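Local structure of cytidylyltransferase (6OEW) at residues T22-K27 against L199-I204; Y207-S212 against P235-N240; N136-T141 against F183-Y188; D85-Y90 against E170-Y175. The protein probably transfers a nucleotidyl group, as a cytidylyltransferase, with the help of a metal ion such as magnesium. All coordinates share one frame; numbering follows the deposited sequence.

Contact 1. Residues T22-K27 against L199-I204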
# COMPACT_ATOMS: atom_id res chain seq x y z
N THR A 22 1.84 7.82 -12.58
CA THR A 22 2.94 8.66 -13.03
C THR A 22 4.08 7.81 -13.59
O THR A 22 4.66 8.12 -14.64
CB THR A 22 3.43 9.52 -11.88
OG1 THR A 22 2.31 10.15 -11.24
CG2 THR A 22 4.37 10.59 -12.38
N ARG A 23 4.42 6.73 -12.90
CA ARG A 23 5.46 5.83 -13.35
C ARG A 23 4.82 4.56 -13.89
O ARG A 23 3.93 3.98 -13.24
CB ARG A 23 6.44 5.51 -12.21
CG ARG A 23 7.13 6.75 -11.66
CD ARG A 23 8.29 6.38 -10.75
NE ARG A 23 9.43 5.91 -11.52
CZ ARG A 23 10.50 5.32 -11.00
NH1 ARG A 23 10.58 5.11 -9.69
NH2 ARG A 23 11.49 4.93 -11.80
N LEU A 24 5.25 4.17 -15.09
CA LEU A 24 4.80 2.97 -15.77
C LEU A 24 3.27 2.89 -15.83
O LEU A 24 2.67 1.94 -15.31
CB LEU A 24 5.39 1.72 -15.12
CG LEU A 24 5.40 0.45 -15.97
CD1 LEU A 24 6.29 0.67 -17.19
CD2 LEU A 24 5.89 -0.76 -15.15
N PRO A 25 2.62 3.88 -16.45
CA PRO A 25 1.16 3.82 -16.59
C PRO A 25 0.74 2.47 -17.17
O PRO A 25 1.39 1.93 -18.07
CB PRO A 25 0.84 4.98 -17.54
CG PRO A 25 2.18 5.31 -18.23
CD PRO A 25 3.21 5.02 -17.18
N GLY A 26 -0.34 1.90 -16.61
CA GLY A 26 -0.86 0.61 -17.04
C GLY A 26 -0.35 -0.56 -16.23
O GLY A 26 -0.82 -1.69 -16.44
N LYS A 27 0.58 -0.33 -15.32
CA LYS A 27 1.26 -1.44 -14.67
C LYS A 27 0.30 -2.26 -13.82
O LYS A 27 0.49 -3.47 -13.69
CB LYS A 27 2.42 -0.92 -13.82
CG LYS A 27 1.97 -0.04 -12.62
CD LYS A 27 3.11 0.86 -12.13
CE LYS A 27 2.67 1.70 -10.91
NZ LYS A 27 3.68 2.76 -10.59
N LEU A 199 10.93 -3.75 -4.09
CA LEU A 199 9.87 -4.68 -4.47
C LEU A 199 8.59 -3.93 -4.81
O LEU A 199 7.49 -4.48 -4.73
CB LEU A 199 9.65 -5.72 -3.36
CG LEU A 199 10.91 -6.58 -3.12
CD1 LEU A 199 10.77 -7.50 -1.92
CD2 LEU A 199 11.27 -7.38 -4.37
N THR A 200 8.71 -2.67 -5.20
CA THR A 200 7.59 -1.92 -5.75
C THR A 200 7.70 -1.96 -7.27
O THR A 200 8.72 -2.38 -7.83
CB THR A 200 7.62 -0.50 -5.19
OG1 THR A 200 6.51 0.25 -5.69
CG2 THR A 200 8.92 0.18 -5.53
N ILE A 201 6.61 -1.61 -7.95
CA ILE A 201 6.60 -1.65 -9.42
C ILE A 201 6.45 -0.23 -9.96
O ILE A 201 5.39 0.40 -9.85
CB ILE A 201 5.52 -2.60 -9.98
CG1 ILE A 201 5.56 -2.55 -11.51
CG2 ILE A 201 4.12 -2.30 -9.39
CD1 ILE A 201 5.11 -3.82 -12.15
N ASP A 202 7.55 0.27 -10.50
CA ASP A 202 7.60 1.54 -11.20
C ASP A 202 8.31 1.44 -12.54
O ASP A 202 8.19 2.38 -13.33
CB ASP A 202 8.31 2.60 -10.35
CG ASP A 202 7.50 3.03 -9.15
OD1 ASP A 202 6.35 3.49 -9.34
OD2 ASP A 202 8.03 2.89 -8.03
N THR A 203 9.04 0.36 -12.81
CA THR A 203 9.75 0.17 -14.07
C THR A 203 9.55 -1.26 -14.55
O THR A 203 9.11 -2.15 -13.80
CB THR A 203 11.25 0.43 -13.93
OG1 THR A 203 11.78 -0.52 -13.00
CG2 THR A 203 11.52 1.83 -13.44
N ILE A 204 9.94 -1.48 -15.81
CA ILE A 204 9.92 -2.82 -16.38
C ILE A 204 10.86 -3.75 -15.61
O ILE A 204 10.57 -4.94 -15.41
CB ILE A 204 10.29 -2.76 -17.88
CG1 ILE A 204 9.14 -2.17 -18.67
CG2 ILE A 204 10.66 -4.14 -18.41
CD1 ILE A 204 7.84 -2.85 -18.41

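Contact 2. Residues Y207-S212 against P235-N240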
# COMPACT_ATOMS: atom_id res chain seq x y z
N TYR A 207 9.15 -5.00 -12.57
CA TYR A 207 8.24 -6.04 -13.02
C TYR A 207 8.95 -7.37 -13.21
O TYR A 207 8.44 -8.42 -12.78
CB TYR A 207 7.58 -5.58 -14.33
CG TYR A 207 6.53 -6.48 -14.93
CD1 TYR A 207 5.49 -7.02 -14.16
CD2 TYR A 207 6.55 -6.77 -16.29
CE1 TYR A 207 4.51 -7.84 -14.75
CE2 TYR A 207 5.59 -7.56 -16.88
CZ TYR A 207 4.57 -8.10 -16.11
OH TYR A 207 3.63 -8.91 -16.75
N GLU A 208 10.09 -7.36 -13.90
CA GLU A 208 10.84 -8.60 -14.13
C GLU A 208 11.29 -9.21 -12.81
O GLU A 208 11.23 -10.43 -12.62
CB GLU A 208 12.06 -8.31 -15.01
CG GLU A 208 11.74 -7.75 -16.40
CD GLU A 208 12.98 -7.31 -17.18
OE1 GLU A 208 14.06 -7.13 -16.57
OE2 GLU A 208 12.87 -7.13 -18.40
N THR A 209 11.77 -8.36 -11.90
CA THR A 209 12.16 -8.79 -10.55
C THR A 209 10.99 -9.44 -9.82
O THR A 209 11.12 -10.52 -9.23
CB THR A 209 12.67 -7.58 -9.76
OG1 THR A 209 13.83 -7.04 -10.40
CG2 THR A 209 13.00 -7.97 -8.28
N LEU A 210 9.85 -8.76 -9.82
CA LEU A 210 8.68 -9.27 -9.10
C LEU A 210 8.18 -10.55 -9.74
O LEU A 210 7.74 -11.47 -9.04
CB LEU A 210 7.58 -8.21 -9.08
CG LEU A 210 7.91 -6.95 -8.26
CD1 LEU A 210 6.94 -5.86 -8.60
CD2 LEU A 210 7.85 -7.26 -6.76
N LYS A 211 8.24 -10.64 -11.07
CA LYS A 211 7.84 -11.88 -11.73
C LYS A 211 8.74 -13.02 -11.31
O LYS A 211 8.27 -14.15 -11.10
CB LYS A 211 7.86 -11.68 -13.25
CG LYS A 211 6.57 -11.05 -13.75
CD LYS A 211 6.64 -10.64 -15.25
CE LYS A 211 7.54 -11.47 -16.12
NZ LYS A 211 7.57 -10.97 -17.57
N SER A 212 10.04 -12.76 -11.16
CA SER A 212 10.94 -13.81 -10.71
C SER A 212 10.63 -14.22 -9.27
O SER A 212 10.61 -15.41 -8.95
CB SER A 212 12.38 -13.33 -10.87
OG SER A 212 12.69 -13.23 -12.24
N PRO A 235 20.15 -14.60 -5.47
CA PRO A 235 20.36 -13.16 -5.66
C PRO A 235 20.01 -12.67 -7.06
O PRO A 235 19.69 -11.49 -7.22
CB PRO A 235 21.85 -12.97 -5.34
CG PRO A 235 22.46 -14.32 -5.56
CD PRO A 235 21.40 -15.30 -5.13
N SER A 236 20.05 -13.54 -8.08
CA SER A 236 19.75 -13.13 -9.45
C SER A 236 18.26 -12.87 -9.69
O SER A 236 17.89 -12.45 -10.79
CB SER A 236 20.26 -14.18 -10.44
OG SER A 236 19.31 -15.22 -10.64
N ILE A 237 17.40 -13.12 -8.70
CA ILE A 237 16.03 -12.64 -8.80
C ILE A 237 16.01 -11.14 -9.02
O ILE A 237 15.16 -10.61 -9.76
CB ILE A 237 15.24 -13.04 -7.53
CG1 ILE A 237 14.97 -14.54 -7.54
CG2 ILE A 237 13.95 -12.21 -7.40
CD1 ILE A 237 14.46 -15.06 -6.20
N ILE A 238 16.94 -10.42 -8.40
CA ILE A 238 16.94 -8.96 -8.40
C ILE A 238 17.43 -8.49 -9.77
O ILE A 238 18.60 -8.68 -10.12
CB ILE A 238 17.82 -8.40 -7.27
CG1 ILE A 238 17.26 -8.83 -5.91
CG2 ILE A 238 17.84 -6.88 -7.31
CD1 ILE A 238 15.88 -8.27 -5.65
N GLN A 239 16.53 -7.86 -10.54
CA GLN A 239 16.83 -7.38 -11.89
C GLN A 239 16.63 -5.87 -12.02
O GLN A 239 16.74 -5.33 -13.13
CB GLN A 239 15.96 -8.10 -12.92
CG GLN A 239 16.40 -9.53 -13.23
CD GLN A 239 15.22 -10.47 -13.45
OE1 GLN A 239 14.67 -11.03 -12.50
NE2 GLN A 239 14.83 -10.65 -14.70
N ASN A 240 16.34 -5.18 -10.92
CA ASN A 240 16.15 -3.73 -10.90
C ASN A 240 17.27 -3.03 -10.14
O ASN A 240 17.13 -1.87 -9.75
CB ASN A 240 14.79 -3.37 -10.29
CG ASN A 240 14.65 -3.89 -8.85
OD1 ASN A 240 15.58 -4.49 -8.28
ND2 ASN A 240 13.48 -3.65 -8.27

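Contact 3. Residues N136-T141 against F183-Y188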
# COMPACT_ATOMS: atom_id res chain seq x y z
N ASN A 136 5.53 2.39 8.53
CA ASN A 136 6.76 1.62 8.42
C ASN A 136 7.63 2.12 7.27
O ASN A 136 8.58 1.43 6.87
CB ASN A 136 6.44 0.12 8.23
CG ASN A 136 5.90 -0.19 6.82
OD1 ASN A 136 5.64 0.74 6.00
ND2 ASN A 136 5.74 -1.47 6.51
N CYS A 137 7.31 3.29 6.71
CA CYS A 137 8.05 3.72 5.53
C CYS A 137 8.46 5.19 5.61
O CYS A 137 8.66 5.83 4.57
CB CYS A 137 7.23 3.44 4.25
SG CYS A 137 5.60 4.24 4.19
N PHE A 138 8.61 5.74 6.82
CA PHE A 138 9.35 6.99 6.98
C PHE A 138 10.82 6.60 7.04
O PHE A 138 11.49 6.55 6.00
CB PHE A 138 8.89 7.74 8.23
CG PHE A 138 9.52 9.10 8.39
CD1 PHE A 138 9.37 10.07 7.42
CD2 PHE A 138 10.22 9.42 9.55
CE1 PHE A 138 9.94 11.32 7.58
CE2 PHE A 138 10.79 10.67 9.71
CZ PHE A 138 10.64 11.62 8.73
N GLN A 139 11.33 6.29 8.23
CA GLN A 139 12.49 5.42 8.30
C GLN A 139 12.16 4.13 7.56
O GLN A 139 11.08 3.57 7.74
CB GLN A 139 12.85 5.10 9.77
CG GLN A 139 13.53 6.20 10.55
CD GLN A 139 13.97 5.71 11.92
OE1 GLN A 139 15.10 5.27 12.10
NE2 GLN A 139 13.04 5.77 12.88
N ARG A 140 13.08 3.67 6.71
CA ARG A 140 12.84 2.47 5.91
C ARG A 140 13.77 1.34 6.33
O ARG A 140 14.99 1.44 6.16
CB ARG A 140 13.02 2.77 4.42
CG ARG A 140 11.90 3.65 3.89
CD ARG A 140 12.09 4.00 2.39
NE ARG A 140 10.87 4.63 1.89
CZ ARG A 140 9.80 3.95 1.48
NH1 ARG A 140 9.81 2.62 1.47
NH2 ARG A 140 8.71 4.60 1.05
N THR A 141 13.19 0.25 6.85
CA THR A 141 13.93 -0.98 7.07
C THR A 141 13.29 -2.20 6.42
O THR A 141 13.91 -3.27 6.44
CB THR A 141 14.13 -1.26 8.59
OG1 THR A 141 12.88 -1.19 9.27
CG2 THR A 141 15.12 -0.28 9.20
N PHE A 183 2.39 15.63 15.82
CA PHE A 183 1.40 14.56 15.79
C PHE A 183 1.81 13.42 16.72
O PHE A 183 2.97 13.31 17.13
CB PHE A 183 1.22 14.01 14.38
CG PHE A 183 0.82 15.04 13.38
CD1 PHE A 183 -0.51 15.35 13.18
CD2 PHE A 183 1.78 15.70 12.62
CE1 PHE A 183 -0.88 16.31 12.25
CE2 PHE A 183 1.41 16.66 11.69
CZ PHE A 183 0.09 16.96 11.51
N LYS A 184 0.84 12.58 17.06
CA LYS A 184 1.12 11.37 17.83
C LYS A 184 1.62 10.33 16.83
O LYS A 184 0.92 9.40 16.40
CB LYS A 184 -0.11 10.94 18.63
CG LYS A 184 -0.58 12.06 19.57
CD LYS A 184 -1.75 11.66 20.44
CE LYS A 184 -2.06 12.73 21.48
NZ LYS A 184 -3.13 12.28 22.39
N PHE A 185 2.90 10.49 16.47
CA PHE A 185 3.57 9.84 15.35
C PHE A 185 4.44 8.69 15.86
O PHE A 185 5.17 8.86 16.84
CB PHE A 185 4.45 10.88 14.64
CG PHE A 185 5.25 10.33 13.47
CD1 PHE A 185 4.67 10.24 12.20
CD2 PHE A 185 6.58 9.98 13.62
CE1 PHE A 185 5.41 9.76 11.12
CE2 PHE A 185 7.33 9.50 12.55
CZ PHE A 185 6.74 9.39 11.29
N PHE A 186 4.36 7.54 15.19
CA PHE A 186 5.14 6.37 15.59
C PHE A 186 5.53 5.57 14.37
O PHE A 186 4.84 5.58 13.35
CB PHE A 186 4.38 5.50 16.58
CG PHE A 186 4.24 6.16 17.88
CD1 PHE A 186 5.30 6.16 18.77
CD2 PHE A 186 3.11 6.91 18.17
CE1 PHE A 186 5.19 6.82 19.97
CE2 PHE A 186 3.00 7.58 19.37
CZ PHE A 186 4.04 7.54 20.27
N GLU A 187 6.63 4.82 14.51
CA GLU A 187 7.18 4.07 13.40
C GLU A 187 7.35 2.59 13.75
O GLU A 187 7.59 2.23 14.90
CB GLU A 187 8.52 4.64 12.97
CG GLU A 187 8.44 6.10 12.54
CD GLU A 187 9.77 6.60 12.03
OE1 GLU A 187 10.48 7.30 12.78
OE2 GLU A 187 10.10 6.24 10.89
N TYR A 188 7.26 1.76 12.73
CA TYR A 188 7.29 0.32 12.90
C TYR A 188 8.48 -0.27 12.16
O TYR A 188 8.53 -0.21 10.91
CB TYR A 188 5.97 -0.27 12.41
CG TYR A 188 5.79 -1.72 12.75
CD1 TYR A 188 5.36 -2.10 14.03
CD2 TYR A 188 6.10 -2.71 11.83
CE1 TYR A 188 5.21 -3.45 14.35
CE2 TYR A 188 5.96 -4.04 12.14
CZ TYR A 188 5.51 -4.41 13.39
OH TYR A 188 5.38 -5.73 13.66
O HOH W 1 10.21 0.64 8.80
O HOH W 2 8.92 4.22 9.31

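Contact 4. Residues D85-Y90 against E170-Y175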
# COMPACT_ATOMS: atom_id res chain seq x y z
N ASP A 85 -6.33 14.86 -6.05
CA ASP A 85 -6.49 15.24 -4.66
C ASP A 85 -6.76 13.95 -3.88
O ASP A 85 -7.91 13.54 -3.69
CB ASP A 85 -7.60 16.28 -4.50
CG ASP A 85 -7.67 16.84 -3.08
OD1 ASP A 85 -7.24 16.17 -2.12
OD2 ASP A 85 -8.21 17.95 -2.92
N LEU A 86 -5.67 13.31 -3.45
CA LEU A 86 -5.79 12.04 -2.74
C LEU A 86 -6.33 12.25 -1.33
O LEU A 86 -6.95 11.33 -0.77
CB LEU A 86 -4.43 11.33 -2.69
CG LEU A 86 -4.09 10.47 -3.92
CD1 LEU A 86 -5.00 9.23 -3.99
CD2 LEU A 86 -4.12 11.27 -5.23
N ILE A 87 -6.09 13.41 -0.73
CA ILE A 87 -6.71 13.67 0.57
C ILE A 87 -8.22 13.65 0.42
O ILE A 87 -8.93 13.03 1.23
CB ILE A 87 -6.21 15.00 1.16
CG1 ILE A 87 -4.74 14.86 1.59
CG2 ILE A 87 -7.06 15.39 2.40
CD1 ILE A 87 -4.18 16.14 2.23
N GLN A 88 -8.75 14.28 -0.64
CA GLN A 88 -10.19 14.27 -0.86
C GLN A 88 -10.68 12.87 -1.21
O GLN A 88 -11.75 12.46 -0.74
CB GLN A 88 -10.60 15.25 -1.96
CG GLN A 88 -12.13 15.32 -2.15
CD GLN A 88 -12.57 15.95 -3.48
OE1 GLN A 88 -12.70 15.27 -4.51
NE2 GLN A 88 -12.82 17.26 -3.45
N ARG A 89 -9.93 12.15 -2.04
CA ARG A 89 -10.36 10.79 -2.40
C ARG A 89 -10.43 9.89 -1.17
O ARG A 89 -11.38 9.12 -1.01
CB ARG A 89 -9.42 10.19 -3.44
CG ARG A 89 -10.06 9.04 -4.23
CD ARG A 89 -9.03 8.14 -4.94
NE ARG A 89 -8.24 8.89 -5.91
CZ ARG A 89 -7.19 8.38 -6.54
NH1 ARG A 89 -6.82 7.11 -6.31
NH2 ARG A 89 -6.51 9.14 -7.41
N TYR A 90 -9.42 9.98 -0.29
CA TYR A 90 -9.42 9.14 0.91
C TYR A 90 -10.46 9.61 1.92
O TYR A 90 -11.07 8.80 2.62
CB TYR A 90 -8.05 9.13 1.58
CG TYR A 90 -7.18 8.01 1.10
CD1 TYR A 90 -6.52 8.10 -0.12
CD2 TYR A 90 -7.03 6.85 1.86
CE1 TYR A 90 -5.73 7.07 -0.58
CE2 TYR A 90 -6.25 5.81 1.41
CZ TYR A 90 -5.60 5.93 0.18
OH TYR A 90 -4.82 4.89 -0.26
N GLU A 170 -1.71 15.50 -3.05
CA GLU A 170 -1.50 14.28 -3.83
C GLU A 170 -0.91 13.15 -2.99
O GLU A 170 -1.28 11.98 -3.18
CB GLU A 170 -0.60 14.59 -5.05
CG GLU A 170 -0.05 13.30 -5.71
CD GLU A 170 0.72 13.54 -7.01
OE1 GLU A 170 1.05 14.70 -7.32
OE2 GLU A 170 0.97 12.54 -7.72
N HIS A 171 -0.02 13.46 -2.03
CA HIS A 171 0.69 12.42 -1.31
C HIS A 171 0.19 12.18 0.10
O HIS A 171 0.58 11.18 0.71
CB HIS A 171 2.18 12.74 -1.29
CG HIS A 171 2.78 12.69 -2.65
ND1 HIS A 171 2.95 11.51 -3.33
CD2 HIS A 171 3.16 13.68 -3.50
CE1 HIS A 171 3.46 11.77 -4.53
NE2 HIS A 171 3.59 13.08 -4.65
N ILE A 172 -0.64 13.09 0.62
CA ILE A 172 -1.34 12.97 1.90
C ILE A 172 -0.41 13.19 3.09
O ILE A 172 -0.59 14.14 3.86
CB ILE A 172 -2.07 11.62 2.07
CG1 ILE A 172 -3.09 11.41 0.95
CG2 ILE A 172 -2.76 11.60 3.43
CD1 ILE A 172 -3.92 10.13 1.12
N VAL A 173 0.59 12.33 3.24
CA VAL A 173 1.42 12.30 4.44
C VAL A 173 2.54 13.33 4.54
O VAL A 173 3.04 13.50 5.66
CB VAL A 173 2.04 10.91 4.61
CG1 VAL A 173 0.97 9.86 4.68
CG2 VAL A 173 3.06 10.66 3.49
N PRO A 174 3.00 14.03 3.48
CA PRO A 174 4.23 14.83 3.63
C PRO A 174 4.24 15.79 4.80
O PRO A 174 5.28 15.96 5.44
CB PRO A 174 4.32 15.59 2.29
CG PRO A 174 3.68 14.71 1.36
CD PRO A 174 2.53 14.12 2.08
N TYR A 175 3.11 16.45 5.08
CA TYR A 175 3.10 17.38 6.20
C TYR A 175 3.36 16.65 7.52
O TYR A 175 4.01 17.20 8.41
CB TYR A 175 1.79 18.16 6.25
CG TYR A 175 1.76 19.22 7.33
CD1 TYR A 175 2.12 20.53 7.05
CD2 TYR A 175 1.40 18.90 8.65
CE1 TYR A 175 2.11 21.51 8.04
CE2 TYR A 175 1.38 19.88 9.64
CZ TYR A 175 1.74 21.17 9.33
OH TYR A 175 1.72 22.12 10.31

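Contact 1. Residues T22-K27 against L199-I204
Arg23 lays its guanidinium over the side chain of Asp202, with one face against Asp202 CB. The closest pair is Arg23 NH1 and Asp202 CB at 3.4 Å. The planes of the guanidinium and the carboxylate are 11° apart. Asp202 OD2 is 3.8 Å from Arg23 NH1 but lies well out of the guanidinium plane. This is therefore a long salt bridge of charges, with no N-H aimed at the oxygen. Farther out, Arg23 NH2 lies 3.5 Å from Thr203 CG2.

Lys27 is the hub of the polar part. Its chain runs extended beyond CG and brings NZ among three oxygens. Lys27 NZ donates to Ile201 O at 3.0 Å, in the carbonyl plane. It also donates to Arg23 O, from above that carbonyl plane. A third, weak hydrogen bond links Lys27 NZ to Asp202 OD1 at 3.0 Å and is part of a salt bridge. Arg23, Lys27 and Asp202 thus form a salt-bridge network.

In this GT-A-like nucleotidyltransferase fold, residues 22-27 belong to the loop that follows strand 11-16. A type II beta turn from Leu24 to Lys27 doubles the loop back. A bound magnesium ion lies about 4 Å from the Asp202 side chain. Ile201 packs on Asp108, a residue known to bind magnesium in this protein.

Leu24 supplies the apolar part. Its CG stands anti to the backbone N (chi1 -161°), which sets both methyls against residues 201-204. Leu24 CD2 lies 3.7 Å from Thr203 C and also packs on Ile201 CG1. Leu24 CD1 meets Ile204 CD1 at 4.0 Å.

Contact 2. Residues Y207-S212 against P235-N240
Thr209 is pressed against the backbone of residues 237-240 and forms the tight part of this contact. Its hydroxyl oxygen accepts from Gln239 N, with Thr209 OG1 and Gln239 N 2.8 Å apart and an N-H...O angle of 149°. OG1 lies beside the backbone N of its own residue (chi1 -62°) and is also hydrogen-bonded to Glu205 O, one turn earlier in the helix. The hydroxyl thus links helix 204-214 to the loop after helix 224-233. The methyl branch serves a different neighbour. Thr209 CG2 packs on Ile238 CD1 at 3.9 Å. Next to it, Thr209 CA makes a CA-H...O contact with Ile237 O at 3.6 Å.

One turn along the helix, Ser212 CB rests on Ile237 CG2 at 4.0 Å. Ile237 is buried, and it also touches Cys213 and Val230, so it sits between the two helices. Asn240 closes the other end. Asn240 CG is 3.6 Å from Thr209 OG1, and Asn240 ND2 is hydrogen-bonded to Asp206 OD1 and Arg198 O.

The looser side is carried by Gln239 and Glu208, both partly exposed. The Gln239 chain bends at chi2. The orientation of its amide is uncertain, so its polar contacts with Ser212 and Glu208 remain open.

The firm polar link between the two segments is a threonine hydroxyl, bonded to a backbone N of the loop and a backbone O of its own helix. This direct bond uses no charged group. Asn240 adds a bond to a carboxylate of the same helix, and two isoleucines supply the apolar packing.

Contact 3. Residues N136-T141 against F183-Y188
Phe185 turns the edge of its ring toward the face of Phe138 in a T-shaped stack. The centroids are 5.6 Å apart and the planes stand at 88°. The leading atom is Phe185 CZ, 3.9 Å from Phe138 CD2. Phe185 CG is anti to the backbone N (chi1 178°), which places the ring against Phe138.

Glu187, two residues on, also points across. Its carboxylate takes two hydrogen bonds from Gln139. The backbone Gln139 N reaches Glu187 OE2 at 2.9 Å, nearly along the C-O axis. The side-chain Gln139 NE2 reaches Glu187 OE1 at 3.0 Å with a straighter N-H...O angle of 161°, but from above the carboxylate plane. OE2 also lies at the edge of the Phe138 ring. One water accepts from Phe138 N and is hydrogen-bonded to both Glu187 OE2 and Gln139 O.

Tyr188 takes part through its backbone. Tyr188 O lies 3.4 Å from Asn136 CB. A second water is hydrogen-bonded to Tyr188 O at 2.8 Å and to Asn136 O.

Strand 185-187 is an outermost strand of the mixed sheet and runs parallel to strand 133-135. The contact ties the loop leaving that neighbouring strand to this edge. Helix 174-178 flanks the aromatic pair, with Val176 on Phe185 and Glu177 on Phe138. The Tyr188 ring packs on Leu119, Met120 and Leu123 of helix 114-126.

Contact 4. Residues D85-Y90 against E170-Y175
The ring of Tyr90 meets Ile172 CD1 obliquely, with Tyr90 CD1 at 3.5 Å from that methyl. The Leu86 carbonyl oxygen lies at the edge of the same ring, in its plane. The Arg89 guanidinium has Leu86 CD1 over the centre of one face, and the His171 ring has Glu170 CG over one of its faces. The hydroxyl of Tyr90 is hydrogen-bonded to Leu14 O in strand 11-16.

Ile172 packs against the first turn of helix 86-96. Its CG1 lies beside the backbone N (chi1 -59°), and the extended arm brings CD1 up to Tyr90. On the way Ile172 CG1 packs on Leu86 CB and Ile87 CG1, each at 3.9 Å. The Ile87 and Ile172 side chains lie alongside, pointing opposite ways.

Helix 166-171 ends just before Ile172, which has positive phi (75°), and the chain then enters helix 174-178. This turn packs against the N-terminal end of helix 86-96, which flanks the central sheet. Asp85 is the N-cap there. Asp85 OD1 accepts from Gln88 N at 2.8 Å and also makes a salt bridge with Arg169.

No hydrogen bond joins the two segments directly. A backbone bond between Ile87 and Arg169 runs close by. Glu170 contributes its carbonyl oxygen: Glu170 O touches Leu86 CB at 3.3 Å. On the sheet side, Ile172 and Tyr90 both rest on Arg104 of strand 101-106.

How the contacts relate
Contact 4 is the buried one and is apolar across its segments, while contact 3 lies at the surface and combines an aromatic pair with carboxylate bonds and waters. Contacts 1 and 2 are partly buried. Contact 1 works by charge near the magnesium ion; contact 2 uses a neutral hydroxyl and comes within about 12 Å of the ion at the Asn240 side chain. These two share helix 204-214 and touch where Ile201 packs on Tyr207 and Leu210. Contacts 3 and 4 meet through Phe183 and Tyr175. Helix 174-178 and strand 185-187 follow each other in the chain. Contacts 2 and 4 lie on opposite sides of the chain's centre, their centres about 31 Å apart.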